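PDB 5O95: ribosomal RNA small subunit methyltransferase E from Legionella pneumophila, which probably methylates the N3 position of a specific uridine in 16S rRNA of the assembled 30S ribosomal subunit, using S-adenosyl-L-methionine as methyl donor. Local coordinates for residues I7-P12 with G28-V33; L21-E26 with L43-G48; A55-V60 with V65-A70; N136-A141 with N148-L153. All blocks are in the same frame, centred on the assembly; numbering follows the deposited sequence. Where two conformers were deposited one is given.

Contact 1 of 4, residues I7-P12 with G28-V33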
loop_
_atom_site.group_PDB
_atom_site.type_symbol
_atom_site.label_atom_id
_atom_site.label_comp_id
_atom_site.label_asym_id
_atom_site.label_seq_id
_atom_site.Cartn_x
_atom_site.Cartn_y
_atom_site.Cartn_z
ATOM N N ILE B 7 10.722 20.720 -6.655
ATOM C CA ILE B 7 9.998 19.978 -7.677
ATOM C C ILE B 7 10.976 19.224 -8.571
ATOM O O ILE B 7 11.956 19.797 -9.075
ATOM C CB ILE B 7 9.135 20.964 -8.478
ATOM C CG1 ILE B 7 8.014 21.530 -7.600
ATOM C CG2 ILE B 7 8.589 20.312 -9.735
ATOM C CD1 ILE B 7 7.019 20.495 -7.147
ATOM N N ARG B 8 10.706 17.935 -8.795
ATOM C CA ARG B 8 11.501 17.076 -9.659
ATOM C C ARG B 8 10.747 16.781 -10.949
ATOM O O ARG B 8 9.541 16.514 -10.921
ATOM C CB ARG B 8 11.806 15.741 -8.979
ATOM C CG ARG B 8 12.838 15.852 -7.874
ATOM C CD ARG B 8 12.753 14.643 -6.943
ATOM N NE ARG B 8 12.789 13.386 -7.681
ATOM C CZ ARG B 8 13.884 12.853 -8.221
ATOM N NH1 ARG B 8 15.088 13.467 -8.110
ATOM N NH2 ARG B 8 13.799 11.725 -8.888
ATOM N N ILE B 9 11.466 16.805 -12.074
ATOM C CA ILE B 9 10.878 16.633 -13.403
ATOM C C ILE B 9 11.801 15.729 -14.210
ATOM O O ILE B 9 12.996 16.014 -14.340
ATOM C CB ILE B 9 10.716 17.987 -14.138
ATOM C CG1 ILE B 9 9.815 18.958 -13.358
ATOM C CG2 ILE B 9 10.203 17.787 -15.565
ATOM C CD1 ILE B 9 8.339 18.485 -13.280
ATOM N N TYR B 10 11.257 14.659 -14.776
ATOM C CA TYR B 10 12.049 13.771 -15.610
ATOM C C TYR B 10 12.209 14.390 -16.994
ATOM O O TYR B 10 11.215 14.726 -17.651
ATOM C CB TYR B 10 11.285 12.455 -15.776
ATOM C CG TYR B 10 11.845 11.530 -16.820
ATOM C CD1 TYR B 10 13.092 10.929 -16.672
ATOM C CD2 TYR B 10 11.124 11.269 -17.984
ATOM C CE1 TYR B 10 13.597 10.064 -17.635
ATOM C CE2 TYR B 10 11.617 10.406 -18.962
ATOM C CZ TYR B 10 12.847 9.813 -18.794
ATOM O OH TYR B 10 13.318 8.958 -19.763
ATOM N N GLN B 11 13.468 14.538 -17.442
ATOM C CA GLN B 11 13.744 14.906 -18.828
ATOM C C GLN B 11 14.891 14.028 -19.303
ATOM O O GLN B 11 15.977 14.062 -18.699
ATOM C CB GLN B 11 14.198 16.371 -18.927
ATOM C CG GLN B 11 13.110 17.423 -18.715
ATOM C CD GLN B 11 12.144 17.470 -19.875
ATOM O OE1 GLN B 11 12.330 18.223 -20.842
ATOM N NE2 GLN B 11 11.101 16.639 -19.802
ATOM N N PRO B 12 14.712 13.249 -20.366
ATOM C CA PRO B 12 15.809 12.421 -20.861
ATOM C C PRO B 12 16.887 13.303 -21.476
ATOM O O PRO B 12 16.632 14.434 -21.898
ATOM C CB PRO B 12 15.141 11.552 -21.929
ATOM C CG PRO B 12 13.983 12.373 -22.399
ATOM C CD PRO B 12 13.473 13.059 -21.147
ATOM N N GLY B 28 6.660 20.880 -20.132
ATOM C CA GLY B 28 6.313 22.292 -20.095
ATOM C C GLY B 28 4.875 22.505 -19.672
ATOM O O GLY B 28 4.564 23.463 -18.960
ATOM N N GLN B 29 3.978 21.626 -20.128
ATOM C CA GLN B 29 2.599 21.648 -19.653
ATOM C C GLN B 29 2.533 21.372 -18.156
ATOM O O GLN B 29 1.850 22.084 -17.409
ATOM C CB GLN B 29 1.786 20.602 -20.430
ATOM C CG GLN B 29 0.441 20.228 -19.798
ATOM C CD GLN B 29 -0.579 21.342 -19.900
ATOM O OE1 GLN B 29 -0.402 22.293 -20.664
ATOM N NE2 GLN B 29 -1.657 21.231 -19.130
ATOM N N HIS B 30 3.234 20.331 -17.705
ATOM C CA HIS B 30 3.259 19.987 -16.287
ATOM C C HIS B 30 3.795 21.142 -15.447
ATOM O O HIS B 30 3.220 21.490 -14.412
ATOM C CB HIS B 30 4.105 18.733 -16.085
ATOM C CG HIS B 30 4.147 18.245 -14.673
ATOM N ND1 HIS B 30 3.136 18.490 -13.771
ATOM C CD2 HIS B 30 5.066 17.498 -14.016
ATOM C CE1 HIS B 30 3.438 17.930 -12.613
ATOM N NE2 HIS B 30 4.603 17.321 -12.735
ATOM N N VAL B 31 4.904 21.755 -15.880
ATOM C CA VAL B 31 5.565 22.760 -15.042
ATOM C C VAL B 31 4.881 24.120 -15.142
ATOM O O VAL B 31 4.663 24.800 -14.131
ATOM C CB VAL B 31 7.060 22.851 -15.389
ATOM C CG1 VAL B 31 7.664 24.112 -14.780
ATOM C CG2 VAL B 31 7.798 21.622 -14.926
ATOM N N GLY B 32 4.557 24.556 -16.355
ATOM C CA GLY B 32 4.013 25.881 -16.552
ATOM C C GLY B 32 2.522 25.965 -16.289
ATOM O O GLY B 32 2.046 26.974 -15.760
ATOM N N VAL B 33 1.774 24.915 -16.633
ATOM C CA VAL B 33 0.316 24.960 -16.562
ATOM C C VAL B 33 -0.219 24.244 -15.326
ATOM O O VAL B 33 -0.970 24.834 -14.542
ATOM C CB VAL B 33 -0.336 24.430 -17.854
ATOM C CG1 VAL B 33 -1.854 24.447 -17.728
ATOM C CG2 VAL B 33 0.117 25.255 -19.053
#
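Ile9 and the pair His30 and Val31 join an edge strand to the helix packed beside it in the PUA-like domain of this RsmE-family enzyme. The methyl CD1 of Ile9 does most of the touching: it sits 3.5 Å from CD2 of the His30 imidazole and 3.6 Å from CG2 of Val31, so one methyl group meets both neighbouring helix residues. CG1 of Ile9 follows it onto the same valine methyl. Ile9 comes to the imidazole at a slant, and the contact is van der Waals in kind. On the helix side, His30 swings its ring out with CG anti to the backbone N (chi1 -177°), while Val31 offers the branch that lies beside its own N.

Behind this first shell, strand 8-10 runs parallel to strand 42-46, and Ile9 also packs on Leu43 and Leu45 of that strand and on Ala27 of helix 25-34. The helix is wound by bonds such as Gly32 N to Gly28 O (2.8 Å), and it widens into a pi-type turn at 29-33. Past the strand, Gln11 turns its amide back on its own chain. NE2 donates to Tyr10 O at 2.9 Å, with the carbonyl oxygen lying nearly in the Gln11 amide plane and an N-H...O angle of 164°, while OE1 accepts from the backbone N of Ser24.

Contact 2 of 4, residues L21-E26 with L43-G48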
loop_
_atom_site.group_PDB
_atom_site.type_symbol
_atom_site.label_atom_id
_atom_site.label_comp_id
_atom_site.label_asym_id
_atom_site.label_seq_id
_atom_site.Cartn_x
_atom_site.Cartn_y
_atom_site.Cartn_z
ATOM N N LEU B 21 17.679 24.657 -21.538
ATOM C CA LEU B 21 16.871 23.523 -21.962
ATOM C C LEU B 21 15.420 23.965 -22.068
ATOM O O LEU B 21 14.835 24.420 -21.077
ATOM C CB LEU B 21 17.001 22.384 -20.954
ATOM C CG LEU B 21 16.078 21.192 -21.187
ATOM C CD1 LEU B 21 16.389 20.535 -22.524
ATOM C CD2 LEU B 21 16.213 20.208 -20.036
ATOM N N GLU B 22 14.847 23.848 -23.263
ATOM C CA GLU B 22 13.407 23.967 -23.410
ATOM C C GLU B 22 12.790 22.637 -23.007
ATOM O O GLU B 22 13.079 21.596 -23.611
ATOM C CB GLU B 22 13.023 24.299 -24.849
ATOM C CG GLU B 22 11.522 24.455 -25.009
ATOM C CD GLU B 22 11.118 24.811 -26.420
ATOM O OE1 GLU B 22 12.019 24.994 -27.255
ATOM O OE2 GLU B 22 9.906 24.906 -26.691
ATOM N N LEU B 23 11.964 22.656 -21.970
ATOM C CA LEU B 23 11.387 21.403 -21.521
ATOM C C LEU B 23 10.570 20.779 -22.634
ATOM O O LEU B 23 10.039 21.479 -23.500
ATOM C CB LEU B 23 10.499 21.650 -20.310
ATOM C CG LEU B 23 11.237 22.171 -19.083
ATOM C CD1 LEU B 23 10.218 22.305 -17.947
ATOM C CD2 LEU B 23 12.362 21.236 -18.680
ATOM N N SER B 24 10.471 19.438 -22.608
ATOM C CA SER B 24 9.590 18.772 -23.551
ATOM C C SER B 24 8.192 19.361 -23.412
ATOM O O SER B 24 7.831 19.853 -22.341
ATOM C CB SER B 24 9.527 17.281 -23.244
ATOM O OG SER B 24 9.006 17.061 -21.929
ATOM N N PRO B 25 7.389 19.336 -24.480
ATOM C CA PRO B 25 6.029 19.885 -24.367
ATOM C C PRO B 25 5.238 19.301 -23.207
ATOM O O PRO B 25 4.521 20.037 -22.518
ATOM C CB PRO B 25 5.410 19.558 -25.735
ATOM C CG PRO B 25 6.605 19.592 -26.667
ATOM C CD PRO B 25 7.740 18.996 -25.874
ATOM N N GLU B 26 5.348 17.992 -22.974
ATOM C CA GLU B 26 4.644 17.392 -21.844
ATOM C C GLU B 26 5.120 17.977 -20.523
ATOM O O GLU B 26 4.311 18.258 -19.633
ATOM C CB GLU B 26 4.810 15.871 -21.846
ATOM C CG GLU B 26 4.001 15.193 -22.937
ATOM C CD GLU B 26 2.517 15.405 -22.758
ATOM O OE1 GLU B 26 1.957 14.823 -21.810
ATOM O OE2 GLU B 26 1.915 16.161 -23.552
ATOM N N LEU B 43 14.040 23.938 -10.063
ATOM C CA LEU B 43 13.618 22.599 -10.441
ATOM C C LEU B 43 14.827 21.686 -10.381
ATOM O O LEU B 43 15.957 22.113 -10.620
ATOM C CB LEU B 43 13.134 22.529 -11.910
ATOM C CG LEU B 43 11.850 23.220 -12.344
ATOM C CD1 LEU B 43 11.689 23.157 -13.857
ATOM C CD2 LEU B 43 10.678 22.541 -11.668
ATOM N N THR B 44 14.582 20.423 -10.089
ATOM C CA THR B 44 15.591 19.382 -10.198
ATOM C C THR B 44 15.149 18.487 -11.336
ATOM O O THR B 44 14.141 17.788 -11.217
ATOM C CB THR B 44 15.707 18.579 -8.906
ATOM O OG1 THR B 44 16.090 19.432 -7.816
ATOM C CG2 THR B 44 16.753 17.462 -9.069
ATOM N N LEU B 45 15.850 18.544 -12.463
ATOM C CA LEU B 45 15.572 17.593 -13.525
ATOM C C LEU B 45 16.373 16.330 -13.261
ATOM O O LEU B 45 17.422 16.367 -12.631
ATOM C CB LEU B 45 15.990 18.158 -14.882
ATOM C CG LEU B 45 15.531 19.593 -15.087
ATOM C CD1 LEU B 45 16.091 20.135 -16.419
ATOM C CD2 LEU B 45 14.009 19.716 -15.031
ATOM N N PHE B 46 15.858 15.196 -13.722
ATOM C CA PHE B 46 16.666 13.991 -13.729
ATOM C C PHE B 46 16.390 13.256 -15.027
ATOM O O PHE B 46 15.333 13.421 -15.640
ATOM C CB PHE B 46 16.408 13.106 -12.499
ATOM C CG PHE B 46 14.998 12.582 -12.431
ATOM C CD1 PHE B 46 13.986 13.400 -11.957
ATOM C CD2 PHE B 46 14.696 11.306 -12.886
ATOM C CE1 PHE B 46 12.663 12.938 -11.902
ATOM C CE2 PHE B 46 13.368 10.835 -12.829
ATOM C CZ PHE B 46 12.367 11.663 -12.360
ATOM N N ASN B 47 17.356 12.437 -15.445
ATOM C CA ASN B 47 17.393 11.964 -16.826
ATOM C C ASN B 47 17.196 10.459 -16.971
ATOM O O ASN B 47 17.339 9.924 -18.082
ATOM C CB ASN B 47 18.680 12.424 -17.531
ATOM C CG ASN B 47 19.928 11.701 -17.039
ATOM O OD1 ASN B 47 19.921 11.026 -16.003
ATOM N ND2 ASN B 47 21.041 11.898 -17.765
ATOM N N GLY B 48 16.802 9.769 -15.897
ATOM C CA GLY B 48 16.683 8.330 -15.937
ATOM C C GLY B 48 17.989 7.581 -15.873
ATOM O O GLY B 48 17.980 6.353 -15.916
#
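Three leucine pairs make up the apolar part of this contact. Leu21 and Leu45 come closest, CD2 of the first lying 3.6 Å from CD1 of the second, the two side chains running antiparallel where they pass. Leu21 reaches across with CG anti to its backbone N (chi1 173°), whereas Leu45 keeps its CG beside the N, anti to the carbonyl carbon. Leu23 stands farther off and divides its two methyls: CD2 stands 4.3 Å from Leu45 CD2, and CD1 lies 4.4 Å from Leu43 CD1. Leu45 is thus touched by two leucines, one methyl for each. Around them Val65, Val67 and Ile69 of strand 64-74 and Ile9 of strand 8-10 add further apolar side chains to this buried cluster.

The polar interactions lie at the backbone and beyond the leucines. Leu21 and Leu23 pair through main-chain bonds with Val67 and Val65, while Leu43 pairs with Ala55, so each side is anchored in the sheet by a different neighbour. After Leu23 the chain turns into helix 25-34, where Ser24 is the N-cap and its OG accepts from the N of Ala27.

Strands 20-22 and 42-46 are not adjacent in their five-stranded mixed sheet. Leucines facing each other across a CA-CA separation of 9.8 Å between Leu23 and Leu45 are consistent with the interior of a strongly curved, barrel-like sheet, as in PUA domains.

Contact 3 of 4, residues A55-V60 with V65-A70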
loop_
_atom_site.group_PDB
_atom_site.type_symbol
_atom_site.label_atom_id
_atom_site.label_comp_id
_atom_site.label_asym_id
_atom_site.label_seq_id
_atom_site.Cartn_x
_atom_site.Cartn_y
_atom_site.Cartn_z
ATOM N N ALA B 55 18.286 23.298 -11.750
ATOM C CA ALA B 55 17.890 24.207 -12.809
ATOM C C ALA B 55 16.983 25.280 -12.234
ATOM O O ALA B 55 16.428 25.144 -11.143
ATOM C CB ALA B 55 17.178 23.485 -13.967
ATOM N N SER B 56 16.849 26.358 -12.981
ATOM C CA SER B 56 15.898 27.396 -12.639
ATOM C C SER B 56 15.154 27.807 -13.894
ATOM O O SER B 56 15.661 27.693 -15.019
ATOM C CB SER B 56 16.568 28.597 -11.995
ATOM O OG SER B 56 17.485 29.163 -12.898
ATOM N N ILE B 57 13.937 28.286 -13.690
ATOM C CA ILE B 57 13.090 28.661 -14.812
ATOM C C ILE B 57 13.529 30.030 -15.303
ATOM O O ILE B 57 13.468 31.015 -14.560
ATOM C CB ILE B 57 11.611 28.648 -14.418
ATOM C CG1 ILE B 57 11.219 27.215 -14.033
ATOM C CG2 ILE B 57 10.776 29.166 -15.573
ATOM C CD1 ILE B 57 9.729 27.016 -13.798
ATOM N N GLU B 58 14.014 30.083 -16.540
ATOM C CA GLU B 58 14.496 31.337 -17.098
ATOM C C GLU B 58 13.402 32.100 -17.824
ATOM O O GLU B 58 13.410 33.335 -17.826
ATOM C CB GLU B 58 15.668 31.073 -18.045
ATOM C CG GLU B 58 16.457 32.326 -18.388
ATOM C CD GLU B 58 17.794 32.017 -19.027
ATOM O OE1 GLU B 58 17.893 32.123 -20.269
ATOM O OE2 GLU B 58 18.737 31.662 -18.285
ATOM N N ARG B 59 12.440 31.395 -18.412
ATOM C CA ARG B 59 11.407 32.043 -19.201
ATOM C C ARG B 59 10.240 31.081 -19.353
ATOM O O ARG B 59 10.440 29.887 -19.594
ATOM C CB ARG B 59 11.965 32.443 -20.572
ATOM C CG ARG B 59 10.928 32.821 -21.614
ATOM C CD ARG B 59 11.603 33.526 -22.786
ATOM N NE ARG B 59 12.945 33.004 -23.036
ATOM C CZ ARG B 59 13.297 32.314 -24.117
ATOM N NH1 ARG B 59 12.407 32.068 -25.070
ATOM N NH2 ARG B 59 14.546 31.878 -24.250
ATOM N N VAL B 60 9.028 31.603 -19.183
ATOM C CA VAL B 60 7.796 30.856 -19.415
ATOM C C VAL B 60 7.026 31.602 -20.495
ATOM O O VAL B 60 6.480 32.682 -20.241
ATOM C CB VAL B 60 6.946 30.707 -18.146
ATOM C CG1 VAL B 60 5.659 29.962 -18.466
ATOM C CG2 VAL B 60 7.711 29.984 -17.064
ATOM N N VAL B 65 8.499 26.234 -21.543
ATOM C CA VAL B 65 9.287 26.530 -20.352
ATOM C C VAL B 65 10.756 26.339 -20.713
ATOM O O VAL B 65 11.152 25.244 -21.136
ATOM C CB VAL B 65 8.897 25.630 -19.172
ATOM C CG1 VAL B 65 9.721 26.005 -17.946
ATOM C CG2 VAL B 65 7.395 25.753 -18.868
ATOM N N PHE B 66 11.562 27.395 -20.530
ATOM C CA PHE B 66 13.008 27.345 -20.734
ATOM C C PHE B 66 13.717 27.392 -19.382
ATOM O O PHE B 66 13.495 28.314 -18.598
ATOM C CB PHE B 66 13.476 28.520 -21.598
ATOM C CG PHE B 66 12.900 28.508 -22.978
ATOM C CD1 PHE B 66 11.673 29.100 -23.235
ATOM C CD2 PHE B 66 13.572 27.888 -24.021
ATOM C CE1 PHE B 66 11.128 29.078 -24.508
ATOM C CE2 PHE B 66 13.036 27.873 -25.302
ATOM C CZ PHE B 66 11.815 28.462 -25.542
ATOM N N VAL B 67 14.563 26.408 -19.118
ATOM C CA VAL B 67 15.248 26.313 -17.834
ATOM C C VAL B 67 16.749 26.387 -18.054
ATOM O O VAL B 67 17.283 25.894 -19.050
ATOM C CB VAL B 67 14.855 25.059 -17.024
ATOM C CG1 VAL B 67 13.341 24.931 -16.977
ATOM C CG2 VAL B 67 15.520 23.796 -17.579
ATOM N N ARG B 68 17.433 27.007 -17.105
ATOM C CA ARG B 68 18.878 27.160 -17.159
ATOM C C ARG B 68 19.483 26.133 -16.212
ATOM O O ARG B 68 19.172 26.128 -15.018
ATOM C CB ARG B 68 19.268 28.588 -16.777
ATOM C CG ARG B 68 20.771 28.866 -16.839
ATOM C CD ARG B 68 21.313 28.778 -18.273
ATOM N NE ARG B 68 20.708 29.771 -19.159
ATOM C CZ ARG B 68 21.096 29.987 -20.413
ATOM N NH1 ARG B 68 22.082 29.269 -20.930
ATOM N NH2 ARG B 68 20.492 30.911 -21.155
ATOM N N ILE B 69 20.286 25.225 -16.763
ATOM C CA ILE B 69 20.950 24.194 -15.977
ATOM C C ILE B 69 22.119 24.836 -15.243
ATOM O O ILE B 69 23.038 25.375 -15.874
ATOM C CB ILE B 69 21.462 23.053 -16.872
ATOM C CG1 ILE B 69 20.376 22.540 -17.821
ATOM C CG2 ILE B 69 22.050 21.945 -16.007
ATOM C CD1 ILE B 69 19.265 21.866 -17.139
ATOM N N ALA B 70 22.096 24.778 -13.911
ATOM C CA ALA B 70 23.191 25.344 -13.125
ATOM C C ALA B 70 24.262 24.315 -12.784
ATOM O O ALA B 70 25.460 24.635 -12.799
ATOM C CB ALA B 70 22.645 25.950 -11.833
HETATM O O HOH W 1 19.785 27.842 -12.970
#
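Glu58 and Arg68 both start with CG anti to the backbone N (chi1 -165° for the glutamate), but the glutamate then runs straight while the arginine bends at its next two torsions, which brings NE and NH2 side-on to the carboxylate. NE donates to OE2 at 2.9 Å and NH2 to OE1 at 3.0 Å. Both oxygens are met on the syn side and lie close to the guanidinium plane, although NE stands 28° out of the carboxylate plane. This two-pronged salt bridge leaves NH1 to bond Gly18 O.

The Arg59 side chain is extended through chi2 and bends at chi3. In the conformer given here, one of two deposited, its guanidinium lies flat on one face of the Phe66 ring. Its CZ is 4.0 Å from the ring centroid and the planes are 19° apart, a cation-pi stack with NH1 offset toward the rim.

These strands form the antiparallel hairpin 51-61/64-74 of the PUA-like domain, and a classic beta bulge interrupts it: Glu58 and Arg59 both face Phe66. Phe66 O consequently accepts from Glu58 N at 2.8 Å and from Arg59 N at 3.3 Å. The straight return bond runs from Phe66 N to Arg59 O.

On the face opposite the charged pair, Ile57 CG2 meets Val65 CG1 at 4.1 Å, and Ala55 CB touches Val67 CG2. Beside Ala55, a water bonds Ser56 OG and donates to Arg68 O, the carbonyl that also accepts from Ser56 N at 3.1 Å.

Contact 4 of 4, residues N136-A141 with N148-L153; sequences NIIIGA and NQIPEL
Ile138 is the first residue of helix segment 136-141 to touch residues 148-153, and it does so with both branches. Its CG2, anti to the backbone N (CG1 has chi1 -67°), presses on the proline ring: 3.4 Å from Pro151 CD and 3.5 Å from Pro151 CG, tighter than ordinary van der Waals contact. The methyl bears on the CG-CD bond of the pyrrolidine, and the isoleucine and proline side chains point in opposing directions as they pass. The same methyl is 3.8 Å from Ile150 CG2. The longer branch goes the other way, bringing CD1 to 4.2 Å from Leu153 CB. Ile138 therefore spans three residues of the segment as it passes from loop into strand.

This is the return leg of a beta-alpha-beta unit in the SPOUT-type methyltransferase domain: strand 109-114 leads through helix 124-145 to strand 152-158, an outer strand of the parallel sheet. Met99 of helix 94-104 also packs on Ile138, and Trp134 and Met131 receive Leu153.

One residue further, Ile139 turns its flank to Ile150. CG1 of Ile139 lies 4.1 Å from Ile150 CD1 and about as far from Ile150 CG2, the side chains crossing at an angle. Their CA atoms, 6.4 Å apart, are the nearest CA pair of the two segments. Beyond them the helix winds on through Gly140, whose N bonds Asn136 O at 2.9 Å, and Cys142, one turn on from Ile138, packs against both Ile150 and Pro151.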
loop_
_atom_site.group_PDB
_atom_site.type_symbol
_atom_site.label_atom_id
_atom_site.label_comp_id
_atom_site.label_asym_id
_atom_site.label_seq_id
_atom_site.Cartn_x
_atom_site.Cartn_y
_atom_site.Cartn_z
ATOM N N ASN B 136 3.610 6.743 -17.773
ATOM C CA ASN B 136 3.565 8.087 -17.209
ATOM C C ASN B 136 3.343 8.061 -15.697
ATOM O O ASN B 136 3.893 8.895 -14.984
ATOM C CB ASN B 136 2.595 8.992 -17.978
ATOM C CG ASN B 136 3.173 9.456 -19.320
ATOM O OD1 ASN B 136 4.391 9.434 -19.507
ATOM N ND2 ASN B 136 2.314 9.887 -20.235
ATOM N N ILE B 137 2.576 7.094 -15.185
ATOM C CA ILE B 137 2.414 6.970 -13.735
ATOM C C ILE B 137 3.730 6.605 -13.066
ATOM O O ILE B 137 4.064 7.122 -11.989
ATOM C CB ILE B 137 1.321 5.935 -13.446
ATOM C CG1 ILE B 137 -0.011 6.532 -13.831
ATOM C CG2 ILE B 137 1.324 5.516 -11.972
ATOM C CD1 ILE B 137 -1.137 5.488 -13.914
ATOM N N ILE B 138 4.492 5.695 -13.680
ATOM C CA ILE B 138 5.788 5.320 -13.125
ATOM C C ILE B 138 6.728 6.515 -13.119
ATOM O O ILE B 138 7.416 6.780 -12.127
ATOM C CB ILE B 138 6.368 4.140 -13.911
ATOM C CG1 ILE B 138 5.502 2.887 -13.690
ATOM C CG2 ILE B 138 7.819 3.932 -13.580
ATOM C CD1 ILE B 138 5.854 1.783 -14.649
ATOM N N ILE B 139 6.755 7.267 -14.225
ATOM C CA ILE B 139 7.629 8.447 -14.276
ATOM C C ILE B 139 7.238 9.446 -13.194
ATOM O O ILE B 139 8.098 9.977 -12.465
ATOM C CB ILE B 139 7.595 9.080 -15.676
ATOM C CG1 ILE B 139 8.382 8.206 -16.645
ATOM C CG2 ILE B 139 8.288 10.450 -15.649
ATOM C CD1 ILE B 139 8.123 8.525 -18.143
ATOM N N GLY B 140 5.928 9.683 -13.046
ATOM C CA GLY B 140 5.456 10.580 -12.011
ATOM C C GLY B 140 5.859 10.107 -10.628
ATOM O O GLY B 140 6.226 10.909 -9.767
ATOM N N ALA B 141 5.808 8.792 -10.400
ATOM C CA ALA B 141 6.180 8.259 -9.091
ATOM C C ALA B 141 7.681 8.402 -8.835
ATOM O O ALA B 141 8.103 8.638 -7.694
ATOM C CB ALA B 141 5.733 6.794 -8.972
ATOM N N ASN B 148 16.028 8.294 -9.684
ATOM C CA ASN B 148 16.543 8.959 -10.876
ATOM C C ASN B 148 16.761 7.998 -12.027
ATOM O O ASN B 148 17.388 8.361 -13.040
ATOM C CB ASN B 148 17.814 9.733 -10.538
ATOM C CG ASN B 148 17.552 10.825 -9.538
ATOM O OD1 ASN B 148 16.567 11.524 -9.647
ATOM N ND2 ASN B 148 18.440 10.979 -8.560
ATOM N N GLN B 149 16.166 6.816 -11.923
ATOM C CA GLN B 149 16.168 5.793 -12.942
ATOM C C GLN B 149 14.739 5.294 -12.968
ATOM O O GLN B 149 14.130 5.138 -11.906
ATOM C CB GLN B 149 17.103 4.659 -12.533
ATOM C CG GLN B 149 17.247 3.540 -13.528
ATOM C CD GLN B 149 18.344 2.551 -13.145
ATOM O OE1 GLN B 149 19.328 2.896 -12.476
ATOM N NE2 GLN B 149 18.180 1.306 -13.577
ATOM N N ILE B 150 14.205 5.079 -14.169
ATOM C CA ILE B 150 12.822 4.649 -14.349
ATOM C C ILE B 150 12.778 3.126 -14.386
ATOM O O ILE B 150 13.557 2.517 -15.119
ATOM C CB ILE B 150 12.258 5.190 -15.675
ATOM C CG1 ILE B 150 12.571 6.682 -15.841
ATOM C CG2 ILE B 150 10.747 4.863 -15.771
ATOM C CD1 ILE B 150 11.992 7.563 -14.765
ATOM N N PRO B 151 11.887 2.474 -13.614
ATOM C CA PRO B 151 11.743 1.018 -13.719
ATOM C C PRO B 151 11.426 0.628 -15.150
ATOM O O PRO B 151 10.782 1.375 -15.885
ATOM C CB PRO B 151 10.536 0.695 -12.814
ATOM C CG PRO B 151 10.197 1.915 -12.065
ATOM C CD PRO B 151 11.009 3.089 -12.615
ATOM N N GLU B 152 11.881 -0.562 -15.541
ATOM C CA GLU B 152 11.514 -1.107 -16.840
ATOM C C GLU B 152 10.058 -1.557 -16.802
ATOM O O GLU B 152 9.643 -2.282 -15.896
ATOM C CB GLU B 152 12.425 -2.290 -17.180
ATOM C CG GLU B 152 12.183 -2.885 -18.565
ATOM C CD GLU B 152 13.155 -4.003 -18.903
ATOM O OE1 GLU B 152 14.015 -4.331 -18.059
ATOM O OE2 GLU B 152 13.059 -4.557 -20.016
ATOM N N LEU B 153 9.268 -1.108 -17.780
ATOM C CA LEU B 153 7.885 -1.543 -17.924
ATOM C C LEU B 153 7.876 -2.437 -19.151
ATOM O O LEU B 153 8.153 -1.978 -20.264
ATOM C CB LEU B 153 6.936 -0.356 -18.073
ATOM C CG LEU B 153 5.476 -0.696 -18.423
ATOM C CD1 LEU B 153 4.857 -1.580 -17.363
ATOM C CD2 LEU B 153 4.659 0.587 -18.566
#

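Contacts 1, 2 and 3 belong to one PUA-like domain and share its mixed sheet. Contacts 1 and 2 have centres about 6 Å apart and interlock along the chain, with Gln11 N hydrogen-bonded to Phe46 O (2.8 Å). Contact 3 supplies the neighbouring wall: Val31 CG1 packs on Ile57 CD1, and Glu22 CB on Phe66 CE2. Contact 4 lies in the methyltransferase domain, centred about 14 Å from contacts 1 and 2, yet Arg8 NH2 hydrogen-bonds Asn148 OD1 (2.9 Å) and Tyr10 packs on Ile139, joining the domains. Contacts 3 and 4 do not touch, their nearest atoms about 12 Å apart. All four lie away from the S-adenosyl-L-methionine site around Leu220 and Gly221.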